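Local atomic coordinates of putative host cell surface-exposed lipoprotein (Streptococcus phage TP-J34, PDB entry 4EQQ), a protein that probably blocks superinfection of the host cell by other phages, acting as the surface-exposed domain of a lipoprotein that targets the phage tape measure protein. Residues A[38-43]-A[52-57]. Numbering follows the deposited sequence.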
ATOM      1  N   SER A  38      -7.189  10.729  -5.793  1.00 23.62           N
ATOM      2  CA  SER A  38      -5.934  11.356  -6.187  0.99 22.77           C
ATOM      3  C   SER A  38      -5.150  10.428  -7.147  1.00 26.42           C
ATOM      4  O   SER A  38      -4.674  10.889  -8.176  1.00 26.62           O
ATOM      5  CB  SER A  38      -5.115  11.700  -4.951  0.99 26.15           C
ATOM      6  OG  SER A  38      -3.841  12.204  -5.325  0.99 41.90           O
ATOM      7  N   GLN A  39      -5.073   9.117  -6.841  1.00 22.77           N
ATOM      8  CA  GLN A  39      -4.384   8.135  -7.685  1.00 22.05           C
ATOM      9  C   GLN A  39      -4.931   8.120  -9.133  1.00 26.68           C
ATOM     10  O   GLN A  39      -4.144   8.152 -10.084  1.00 26.03           O
ATOM     11  CB  GLN A  39      -4.500   6.730  -7.073  1.00 22.67           C
ATOM     12  CG  GLN A  39      -3.831   5.628  -7.906  1.00 23.70           C
ATOM     13  CD  GLN A  39      -2.317   5.642  -7.848  1.00 31.88           C
ATOM     14  OE1 GLN A  39      -1.712   6.183  -6.928  1.00 30.26           O
ATOM     15  NE2 GLN A  39      -1.667   5.014  -8.819  1.00 24.49           N
ATOM     16  N   LEU A  40      -6.273   8.047  -9.288  1.00 22.70           N
ATOM     17  CA  LEU A  40      -6.913   7.994 -10.610  1.00 23.06           C
ATOM     18  C   LEU A  40      -6.607   9.216 -11.474  1.00 27.49           C
ATOM     19  O   LEU A  40      -6.467   9.091 -12.691  1.00 27.23           O
ATOM     20  CB  LEU A  40      -8.431   7.752 -10.506  1.00 22.46           C
ATOM     21  CG  LEU A  40      -8.868   6.392  -9.931  1.00 26.09           C
ATOM     22  CD1 LEU A  40     -10.339   6.427  -9.520  1.00 25.30           C
ATOM     23  CD2 LEU A  40      -8.606   5.213 -10.925  1.00 24.71           C
ATOM     24  N   VAL A  41      -6.506  10.386 -10.848  1.00 24.60           N
ATOM     25  CA  VAL A  41      -6.180  11.637 -11.549  1.00 25.34           C
ATOM     26  C   VAL A  41      -4.655  11.732 -11.789  1.00 29.72           C
ATOM     27  O   VAL A  41      -4.225  11.909 -12.917  1.00 29.38           O
ATOM     28  CB  VAL A  41      -6.723  12.879 -10.781  1.00 29.62           C
ATOM     29  CG1 VAL A  41      -6.202  14.190 -11.383  1.00 30.59           C
ATOM     30  CG2 VAL A  41      -8.247  12.886 -10.748  1.00 28.67           C
ATOM     31  N   SER A  42      -3.857  11.609 -10.726  1.00 27.05           N
ATOM     32  CA  SER A  42      -2.408  11.793 -10.764  1.00 27.81           C
ATOM     33  C   SER A  42      -1.642  10.732 -11.565  1.00 30.87           C
ATOM     34  O   SER A  42      -0.718  11.076 -12.304  1.00 31.23           O
ATOM     35  CB  SER A  42      -1.861  11.928  -9.343  1.00 31.63           C
ATOM     36  OG  SER A  42      -0.498  12.305  -9.339  1.00 45.76           O
ATOM     37  N   PHE A  43      -1.994   9.460 -11.412  1.00 26.45           N
ATOM     38  CA  PHE A  43      -1.294   8.406 -12.145  1.00 25.96           C
ATOM     39  C   PHE A  43      -1.964   8.030 -13.463  1.00 30.70           C
ATOM     40  O   PHE A  43      -1.309   8.032 -14.503  1.00 29.98           O
ATOM     41  CB  PHE A  43      -1.082   7.158 -11.272  1.00 27.43           C
ATOM     42  CG  PHE A  43      -0.249   6.083 -11.950  1.00 28.66           C
ATOM     43  CD1 PHE A  43       1.135   6.180 -11.997  1.00 31.31           C
ATOM     44  CD2 PHE A  43      -0.856   5.006 -12.585  1.00 30.19           C
ATOM     45  CE1 PHE A  43       1.899   5.208 -12.658  1.00 32.98           C
ATOM     46  CE2 PHE A  43      -0.094   4.036 -13.243  1.00 33.53           C
ATOM     47  CZ  PHE A  43       1.279   4.136 -13.261  1.00 31.50           C
ATOM     48  N   ASP A  52     -13.972  11.132  -9.421  1.00 23.87           N
ATOM     49  CA  ASP A  52     -15.037  11.366  -8.438  1.00 23.51           C
ATOM     50  C   ASP A  52     -16.170  10.348  -8.619  1.00 27.74           C
ATOM     51  O   ASP A  52     -16.672   9.829  -7.630  1.00 28.70           O
ATOM     52  CB  ASP A  52     -15.595  12.801  -8.537  1.00 25.07           C
ATOM     53  CG  ASP A  52     -14.627  13.899  -8.108  1.00 33.07           C
ATOM     54  OD1 ASP A  52     -13.548  13.565  -7.525  1.00 31.27           O
ATOM     55  OD2 ASP A  52     -14.911  15.066  -8.393  1.00 34.53           O
ATOM     56  N   TYR A  53     -16.533  10.030  -9.870  1.00 24.11           N
ATOM     57  CA  TYR A  53     -17.553   9.014 -10.139  1.00 23.70           C
ATOM     58  C   TYR A  53     -17.061   7.629  -9.690  1.00 26.77           C
ATOM     59  O   TYR A  53     -17.794   6.915  -8.999  1.00 26.60           O
ATOM     60  CB  TYR A  53     -17.903   8.968 -11.635  1.00 24.61           C
ATOM     61  CG  TYR A  53     -18.884   7.864 -11.980  1.00 25.90           C
ATOM     62  CD1 TYR A  53     -20.256   8.055 -11.815  1.00 28.49           C
ATOM     63  CD2 TYR A  53     -18.444   6.633 -12.453  1.00 26.19           C
ATOM     64  CE1 TYR A  53     -21.161   7.035 -12.104  1.00 30.10           C
ATOM     65  CE2 TYR A  53     -19.340   5.602 -12.731  1.00 26.97           C
ATOM     66  CZ  TYR A  53     -20.699   5.814 -12.570  1.00 33.58           C
ATOM     67  OH  TYR A  53     -21.595   4.821 -12.881  1.00 35.06           O
ATOM     68  N   ALA A  54     -15.843   7.234 -10.120  1.00 22.49           N
ATOM     69  CA  ALA A  54     -15.277   5.924  -9.779  1.00 22.20           C
ATOM     70  C   ALA A  54     -15.152   5.650  -8.262  1.00 25.77           C
ATOM     71  O   ALA A  54     -15.516   4.569  -7.817  1.00 25.07           O
ATOM     72  CB  ALA A  54     -13.932   5.722 -10.471  1.00 22.42           C
ATOM     73  N   VAL A  55     -14.692   6.623  -7.464  1.00 23.05           N
ATOM     74  CA  VAL A  55     -14.523   6.381  -6.008  1.00 22.45           C
ATOM     75  C   VAL A  55     -15.828   6.062  -5.269  1.00 26.32           C
ATOM     76  O   VAL A  55     -15.789   5.350  -4.269  1.00 25.31           O
ATOM     77  CB  VAL A  55     -13.676   7.445  -5.268  1.00 25.56           C
ATOM     78  CG1 VAL A  55     -12.266   7.542  -5.863  1.00 24.22           C
ATOM     79  CG2 VAL A  55     -14.383   8.804  -5.239  1.00 25.46           C
ATOM     80  N   GLU A  56     -16.970   6.543  -5.798  1.00 24.32           N
ATOM     81  CA  GLU A  56     -18.312   6.341  -5.223  1.00 25.57           C
ATOM     82  C   GLU A  56     -19.106   5.188  -5.834  1.00 30.14           C
ATOM     83  O   GLU A  56     -20.067   4.713  -5.210  1.00 29.39           O
ATOM     84  CB  GLU A  56     -19.154   7.642  -5.376  1.00 27.46           C
ATOM     85  CG  GLU A  56     -18.667   8.820  -4.532  1.00 31.86           C
ATOM     86  CD  GLU A  56     -18.707   8.655  -3.024  1.00 40.28           C
ATOM     87  OE1 GLU A  56     -19.334   7.690  -2.529  1.00 40.21           O
ATOM     88  OE2 GLU A  56     -18.125   9.516  -2.331  1.00 36.57           O
ATOM     89  N   ASN A  57     -18.743   4.766  -7.062  1.00 27.07           N
ATOM     90  CA  ASN A  57     -19.516   3.804  -7.842  1.00 26.05           C
ATOM     91  C   ASN A  57     -18.809   2.505  -8.221  1.00 30.19           C
ATOM     92  O   ASN A  57     -19.202   1.854  -9.193  1.00 29.46           O
ATOM     93  CB  ASN A  57     -20.085   4.533  -9.077  1.00 27.40           C
ATOM     94  CG  ASN A  57     -21.071   5.623  -8.706  1.00 36.21           C
ATOM     95  OD1 ASN A  57     -22.232   5.348  -8.404  1.00 34.73           O
ATOM     96  ND2 ASN A  57     -20.621   6.878  -8.678  1.00 24.90           N
TER
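Leu40 reaches from helix 33-42 to Ala54 and Val55 of helix 48-57 in the HTH fold of this lipoprotein ectodomain, within the first of its two regions of the host cell surface-exposed lipoprotein family. The touching is done by one branch of the leucine: its CD1 lies 3.8 Å from Ala54 CB, tip to tip, and 4.3 Å from Val55 CG1. CG stands anti to the carbonyl carbon (chi1 -65°), and with chi2 at 164° CD1 is directed at helix 48-57 while CD2 stays farther from Ala54 CB. At Val55 the CG1 branch faces the leucine; CG2 is turned away from it. The contact is small, 91 Å² in all, and purely apolar, with no hydrogen bond between the segments and CA atoms of Leu40 and Ala54 8.7 Å apart. All three residues are buried: helix 13-28 adds Lys21 against Leu40 and Ala18 against Ala54, while Val55 also packs on Leu36. Two salt bridges also join these helices, Asp52 to Arg37 and Glu56 to Lys33. Asn57 ND2 sits above one face of the Tyr53 ring, displaced toward its rim, and donates a 2.8 Å hydrogen bond to Tyr53 O, at an N-H...O angle of 159°.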